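PDB 4H7L: uncharacterized protein from Planctomyces limnophilus, which is of unknown function but belongs to the cupin superfamily and binds a copper(II) ion in its conserved beta-barrel domain. Local coordinates for residues H66-V71 against N114-P119; Y62-Q67 against P99-H104. One frame throughout, in Å; residues are numbered along the deposited sequence.

Contact 1 (H66-V71 against N114-P119). With CU (copper (II) ion), chain D.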
loop_
_atom_site.group_PDB
_atom_site.type_symbol
_atom_site.label_atom_id
_atom_site.label_comp_id
_atom_site.label_asym_id
_atom_site.label_seq_id
_atom_site.Cartn_x
_atom_site.Cartn_y
_atom_site.Cartn_z
ATOM N N HIS B 66 4.450 -4.409 -14.684
ATOM C CA HIS B 66 4.042 -3.869 -13.393
ATOM C C HIS B 66 3.988 -4.956 -12.340
ATOM O O HIS B 66 3.486 -6.051 -12.589
ATOM C CB HIS B 66 2.660 -3.228 -13.501
ATOM C CG HIS B 66 2.636 -1.988 -14.332
ATOM N ND1 HIS B 66 2.671 -2.015 -15.710
ATOM C CD2 HIS B 66 2.592 -0.682 -13.983
ATOM C CE1 HIS B 66 2.646 -0.779 -16.171
ATOM N NE2 HIS B 66 2.598 0.050 -15.144
ATOM N N GLN B 67 4.494 -4.651 -11.157
ATOM C CA GLN B 67 4.344 -5.553 -10.031
ATOM C C GLN B 67 3.322 -4.944 -9.089
ATOM O O GLN B 67 3.268 -3.728 -8.920
ATOM C CB GLN B 67 5.686 -5.802 -9.335
ATOM C CG GLN B 67 6.190 -4.671 -8.459
ATOM C CD GLN B 67 6.704 -5.159 -7.115
ATOM O OE1 GLN B 67 7.779 -4.756 -6.667
ATOM N NE2 GLN B 67 5.933 -6.024 -6.458
ATOM N N GLU B 68 2.491 -5.794 -8.503
ATOM C CA GLU B 68 1.422 -5.335 -7.633
ATOM C C GLU B 68 1.598 -5.902 -6.232
ATOM O O GLU B 68 2.135 -6.992 -6.057
ATOM C CB GLU B 68 0.062 -5.746 -8.208
ATOM C CG GLU B 68 -0.251 -5.118 -9.560
ATOM C CD GLU B 68 -1.665 -5.417 -10.045
ATOM O OE1 GLU B 68 -2.351 -4.466 -10.479
ATOM O OE2 GLU B 68 -2.091 -6.597 -10.008
ATOM N N ILE B 69 1.166 -5.141 -5.235
ATOM C CA ILE B 69 1.122 -5.637 -3.870
ATOM C C ILE B 69 -0.261 -5.395 -3.298
ATOM O O ILE B 69 -0.645 -4.254 -3.049
ATOM C CB ILE B 69 2.154 -4.953 -2.962
ATOM C CG1 ILE B 69 3.569 -5.190 -3.487
ATOM C CG2 ILE B 69 2.022 -5.480 -1.535
ATOM C CD1 ILE B 69 4.637 -4.492 -2.670
ATOM N N TYR B 70 -1.009 -6.473 -3.100
ATOM C CA TYR B 70 -2.335 -6.382 -2.509
ATOM C C TYR B 70 -2.214 -6.417 -0.992
ATOM O O TYR B 70 -1.442 -7.197 -0.443
ATOM C CB TYR B 70 -3.213 -7.552 -2.960
ATOM C CG TYR B 70 -3.561 -7.586 -4.437
ATOM C CD1 TYR B 70 -3.063 -6.642 -5.323
ATOM C CD2 TYR B 70 -4.405 -8.569 -4.940
ATOM C CE1 TYR B 70 -3.391 -6.682 -6.669
ATOM C CE2 TYR B 70 -4.740 -8.614 -6.280
ATOM C CZ TYR B 70 -4.230 -7.670 -7.140
ATOM O OH TYR B 70 -4.564 -7.713 -8.477
ATOM N N VAL B 71 -2.968 -5.562 -0.318
ATOM C CA VAL B 71 -3.106 -5.650 1.131
ATOM C C VAL B 71 -4.580 -5.802 1.480
ATOM O O VAL B 71 -5.361 -4.867 1.305
ATOM C CB VAL B 71 -2.566 -4.395 1.836
ATOM C CG1 VAL B 71 -2.703 -4.540 3.343
ATOM C CG2 VAL B 71 -1.119 -4.146 1.454
ATOM N N ASN B 114 -4.417 -1.900 -3.456
ATOM C CA ASN B 114 -3.519 -2.396 -4.485
ATOM C C ASN B 114 -2.421 -1.381 -4.768
ATOM O O ASN B 114 -2.684 -0.280 -5.247
ATOM C CB ASN B 114 -4.288 -2.726 -5.764
ATOM C CG ASN B 114 -3.399 -3.306 -6.839
ATOM O OD1 ASN B 114 -2.242 -3.653 -6.581
ATOM N ND2 ASN B 114 -3.931 -3.420 -8.053
ATOM N N ILE B 115 -1.190 -1.759 -4.456
ATOM C CA ILE B 115 -0.035 -0.900 -4.675
ATOM C C ILE B 115 0.675 -1.340 -5.947
ATOM O O ILE B 115 1.148 -2.470 -6.041
ATOM C CB ILE B 115 0.929 -0.976 -3.482
ATOM C CG1 ILE B 115 0.214 -0.533 -2.204
ATOM C CG2 ILE B 115 2.145 -0.103 -3.721
ATOM C CD1 ILE B 115 0.808 -1.113 -0.940
ATOM N N VAL B 116 0.742 -0.444 -6.927
ATOM C CA VAL B 116 1.257 -0.789 -8.249
ATOM C C VAL B 116 2.518 -0.001 -8.593
ATOM O O VAL B 116 2.556 1.219 -8.433
ATOM C CB VAL B 116 0.204 -0.494 -9.330
ATOM C CG1 VAL B 116 0.704 -0.936 -10.698
ATOM C CG2 VAL B 116 -1.115 -1.172 -8.990
ATOM N N SER B 117 3.544 -0.695 -9.080
ATOM C CA SER B 117 4.785 -0.033 -9.482
ATOM C C SER B 117 5.324 -0.598 -10.805
ATOM O O SER B 117 5.351 -1.808 -11.001
ATOM C CB SER B 117 5.845 -0.185 -8.397
ATOM O OG SER B 117 6.581 -1.374 -8.593
ATOM N N PRO B 118 5.739 0.282 -11.725
ATOM C CA PRO B 118 5.607 1.731 -11.568
ATOM C C PRO B 118 4.132 2.115 -11.603
ATOM O O PRO B 118 3.277 1.227 -11.563
ATOM C CB PRO B 118 6.345 2.294 -12.790
ATOM C CG PRO B 118 7.094 1.138 -13.394
ATOM C CD PRO B 118 6.320 -0.081 -13.026
ATOM N N PRO B 119 3.829 3.416 -11.683
ATOM C CA PRO B 119 2.421 3.808 -11.640
ATOM C C PRO B 119 1.563 3.000 -12.608
ATOM O O PRO B 119 1.986 2.702 -13.722
ATOM C CB PRO B 119 2.460 5.287 -12.035
ATOM C CG PRO B 119 3.813 5.743 -11.598
ATOM C CD PRO B 119 4.720 4.575 -11.860
HETATM CU CU CU D . -3.494 -7.321 -11.524
#

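Contact 2 (Y62-Q67 against P99-H104). With CU (copper (II) ion), chain D.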
loop_
_atom_site.group_PDB
_atom_site.type_symbol
_atom_site.label_atom_id
_atom_site.label_comp_id
_atom_site.label_asym_id
_atom_site.label_seq_id
_atom_site.Cartn_x
_atom_site.Cartn_y
_atom_site.Cartn_z
ATOM N N TYR B 62 -2.518 -11.136 -15.959
ATOM C CA TYR B 62 -1.176 -10.835 -15.494
ATOM C C TYR B 62 -0.639 -9.557 -16.130
ATOM O O TYR B 62 -1.227 -9.007 -17.061
ATOM C CB TYR B 62 -0.230 -12.007 -15.762
ATOM C CG TYR B 62 0.054 -12.277 -17.222
ATOM C CD1 TYR B 62 -0.845 -12.993 -18.006
ATOM C CD2 TYR B 62 1.233 -11.836 -17.813
ATOM C CE1 TYR B 62 -0.581 -13.250 -19.339
ATOM C CE2 TYR B 62 1.504 -12.089 -19.145
ATOM C CZ TYR B 62 0.598 -12.799 -19.902
ATOM O OH TYR B 62 0.863 -13.049 -21.233
ATOM N N HIS B 63 0.487 -9.092 -15.608
ATOM C CA HIS B 63 1.075 -7.840 -16.040
ATOM C C HIS B 63 2.505 -8.105 -16.471
ATOM O O HIS B 63 3.218 -8.882 -15.836
ATOM C CB HIS B 63 1.034 -6.826 -14.894
ATOM C CG HIS B 63 -0.319 -6.679 -14.267
ATOM N ND1 HIS B 63 -1.398 -6.143 -14.935
ATOM C CD2 HIS B 63 -0.765 -6.994 -13.027
ATOM C CE1 HIS B 63 -2.453 -6.141 -14.138
ATOM N NE2 HIS B 63 -2.095 -6.652 -12.973
ATOM N N ARG B 64 2.923 -7.467 -17.557
ATOM C CA ARG B 64 4.249 -7.703 -18.113
ATOM C C ARG B 64 5.275 -6.686 -17.635
ATOM O O ARG B 64 6.477 -6.922 -17.743
ATOM C CB ARG B 64 4.184 -7.682 -19.643
ATOM C CG ARG B 64 3.337 -8.787 -20.223
ATOM C CD ARG B 64 3.451 -8.870 -21.736
ATOM N NE ARG B 64 2.743 -10.044 -22.238
ATOM C CZ ARG B 64 2.880 -10.556 -23.457
ATOM N NH1 ARG B 64 3.711 -10.011 -24.335
ATOM N NH2 ARG B 64 2.188 -11.630 -23.792
ATOM N N GLU B 65 4.802 -5.561 -17.106
ATOM C CA GLU B 65 5.677 -4.436 -16.788
ATOM C C GLU B 65 5.421 -3.852 -15.398
ATOM O O GLU B 65 6.093 -2.908 -14.982
ATOM C CB GLU B 65 5.476 -3.333 -17.830
ATOM C CG GLU B 65 5.662 -3.783 -19.274
ATOM C CD GLU B 65 7.091 -3.627 -19.751
ATOM O OE1 GLU B 65 7.381 -2.617 -20.430
ATOM O OE2 GLU B 65 7.924 -4.511 -19.451
ATOM N N HIS B 66 4.450 -4.409 -14.684
ATOM C CA HIS B 66 4.042 -3.869 -13.393
ATOM C C HIS B 66 3.988 -4.956 -12.340
ATOM O O HIS B 66 3.486 -6.051 -12.589
ATOM C CB HIS B 66 2.660 -3.228 -13.501
ATOM C CG HIS B 66 2.636 -1.988 -14.332
ATOM N ND1 HIS B 66 2.671 -2.015 -15.710
ATOM C CD2 HIS B 66 2.592 -0.682 -13.983
ATOM C CE1 HIS B 66 2.646 -0.779 -16.171
ATOM N NE2 HIS B 66 2.598 0.050 -15.144
ATOM N N GLN B 67 4.494 -4.651 -11.157
ATOM C CA GLN B 67 4.344 -5.553 -10.031
ATOM C C GLN B 67 3.322 -4.944 -9.089
ATOM O O GLN B 67 3.268 -3.728 -8.920
ATOM C CB GLN B 67 5.686 -5.802 -9.335
ATOM C CG GLN B 67 6.190 -4.671 -8.459
ATOM C CD GLN B 67 6.704 -5.159 -7.115
ATOM O OE1 GLN B 67 7.779 -4.756 -6.667
ATOM N NE2 GLN B 67 5.933 -6.024 -6.458
ATOM N N PRO B 99 4.735 -10.254 -8.624
ATOM C CA PRO B 99 5.664 -9.811 -9.666
ATOM C C PRO B 99 5.046 -9.929 -11.047
ATOM O O PRO B 99 4.032 -10.601 -11.207
ATOM C CB PRO B 99 6.843 -10.787 -9.534
ATOM C CG PRO B 99 6.725 -11.376 -8.183
ATOM C CD PRO B 99 5.273 -11.373 -7.833
ATOM N N PRO B 100 5.654 -9.278 -12.044
ATOM C CA PRO B 100 5.164 -9.402 -13.420
ATOM C C PRO B 100 5.134 -10.864 -13.853
ATOM O O PRO B 100 5.952 -11.646 -13.383
ATOM C CB PRO B 100 6.196 -8.616 -14.235
ATOM C CG PRO B 100 6.828 -7.670 -13.253
ATOM C CD PRO B 100 6.822 -8.387 -11.940
ATOM N N LEU B 101 4.184 -11.220 -14.713
ATOM C CA LEU B 101 4.086 -12.561 -15.293
ATOM C C LEU B 101 3.363 -13.559 -14.396
ATOM O O LEU B 101 2.952 -14.623 -14.856
ATOM C CB LEU B 101 5.456 -13.107 -15.707
ATOM C CG LEU B 101 6.177 -12.293 -16.784
ATOM C CD1 LEU B 101 7.231 -13.144 -17.472
ATOM C CD2 LEU B 101 5.195 -11.725 -17.807
ATOM N N VAL B 102 3.185 -13.219 -13.125
ATOM C CA VAL B 102 2.426 -14.081 -12.231
ATOM C C VAL B 102 0.933 -13.961 -12.517
ATOM O O VAL B 102 0.332 -12.919 -12.272
ATOM C CB VAL B 102 2.688 -13.733 -10.756
ATOM C CG1 VAL B 102 1.690 -14.445 -9.854
ATOM C CG2 VAL B 102 4.113 -14.101 -10.375
ATOM N N ARG B 103 0.338 -15.025 -13.052
ATOM C CA ARG B 103 -1.105 -15.058 -13.276
ATOM C C ARG B 103 -1.814 -14.939 -11.936
ATOM O O ARG B 103 -1.434 -15.597 -10.971
ATOM C CB ARG B 103 -1.524 -16.357 -13.965
ATOM C CG ARG B 103 -1.381 -16.355 -15.480
ATOM C CD ARG B 103 0.064 -16.193 -15.940
ATOM N NE ARG B 103 0.179 -16.344 -17.390
ATOM C CZ ARG B 103 1.277 -16.091 -18.101
ATOM N NH1 ARG B 103 2.385 -15.655 -17.516
ATOM N NH2 ARG B 103 1.264 -16.266 -19.413
ATOM N N HIS B 104 -2.843 -14.103 -11.869
ATOM C CA HIS B 104 -3.509 -13.864 -10.598
ATOM C C HIS B 104 -4.944 -13.384 -10.743
ATOM O O HIS B 104 -5.325 -12.807 -11.762
ATOM C CB HIS B 104 -2.717 -12.850 -9.757
ATOM C CG HIS B 104 -2.615 -11.489 -10.377
ATOM N ND1 HIS B 104 -1.744 -11.205 -11.406
ATOM C CD2 HIS B 104 -3.269 -10.333 -10.107
ATOM C CE1 HIS B 104 -1.869 -9.935 -11.750
ATOM N NE2 HIS B 104 -2.789 -9.384 -10.980
HETATM CU CU CU D . -3.494 -7.321 -11.524
#

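Contact 1 (H66-V71 against N114-P119)
Gln67 and Ser117 open an antiparallel ladder of backbone bonds: Gln67 N to Ser117 O at 3.0 Å and Ser117 N back to Gln67 O, then Ile69 N to Ile115 O at 2.8 Å and its return. Glu68 and Val116 form the non-hydrogen-bonded pair between them, and Tyr70 with Asn114 the next one beyond Ile69. Polar side chains meet on the copper face. Asn114 ND2 gives an almost straight bond (175°) to Glu68 OE1 at 3.1 Å; the oxygen lies in the amide plane but is approached from above the carboxylate plane. Glu68 OE2 binds copper at 2.2 Å and also takes the Tyr70 hydroxyl. Asn114 runs alongside Tyr70, its CG turned opposite the backbone N (chi1 -177°), which brings OD1 to the ring edge. Replacing Asn114 by an alanine is likely to leave Glu68 OE1 without this donor, the carboxylate then held through OE2 by copper and Tyr70. Beyond the cis peptide preceding Pro118, His66 NE2 makes a weak bond to Pro119 O; ND1 is hydrogen-bonded to Asp124. Ile69 packs on Ile115 on the opposite face, toward the second subunit. Strand 67-72 is flanked by 110-117 and 94-98, and 110-117 also pairs with 48-54.

Contact 2 (Y62-Q67 against P99-H104)
Tyr62 and Arg103 run along each other, the guanidinium laid flat on one face of the phenol ring: the planes are 13° apart and CZ of Arg103 sits 3.7 Å from the Tyr62 ring centroid, a cation-pi stack. The closest atoms are Tyr62 CE1 and Arg103 NH2, at 3.5 Å. A bend at chi2 turns the arginine chain back over the ring. The guanidinium is held in its plane by NH1, which bonds to a lone pair of Leu101 O at 2.9 Å, and its NE forms a salt bridge to Asp128. Leu101 CD2 touches Tyr62 CE2 at a slant, and Arg64 NH2 donates to the phenol oxygen.

Deeper in, the rings of His63 and His104 are inclined at 52°; CD2 of His63 lies in the plane of the His104 ring, at its edge, 3.4 Å from CE1. Both NE2 atoms bind copper, His63 NE2 at 2.1 Å. The rotation of the His104 ring is fixed by ND1, which gives a nearly straight bond (166°) to Val102 O, while His63 ND1 donates to Asp124 O. Between the two clusters His63 O accepts Leu101 N at 2.8 Å, tying the metal-binding loop to the type II turn from Pro99 to Val102. With each ND1 engaged by a carbonyl, both imidazoles present NE2 to the metal, and these second-shell bonds probably also make them stronger electron donors to the copper, whose coordination His61 and Glu68 complete.

The centres of contacts 1 and 2 lie about 10 Å apart, and His66 and Gln67 belong to both. Along the chain, the loop 62-67 runs directly into strand 67-72; 99-104 then follows strand 94-98 and leads into 104-107, and 114-119 comes last, at the end of strand 110-117. Contact 1 is a buried strand pairing within the larger antiparallel sheet, whereas contact 2 joins two loops at one end of the barrel, the second passing from that sheet to the smaller one. The copper ion lies where they meet, with ligands supplied by both, as expected of a cupin metal site. Both also reach the second subunit.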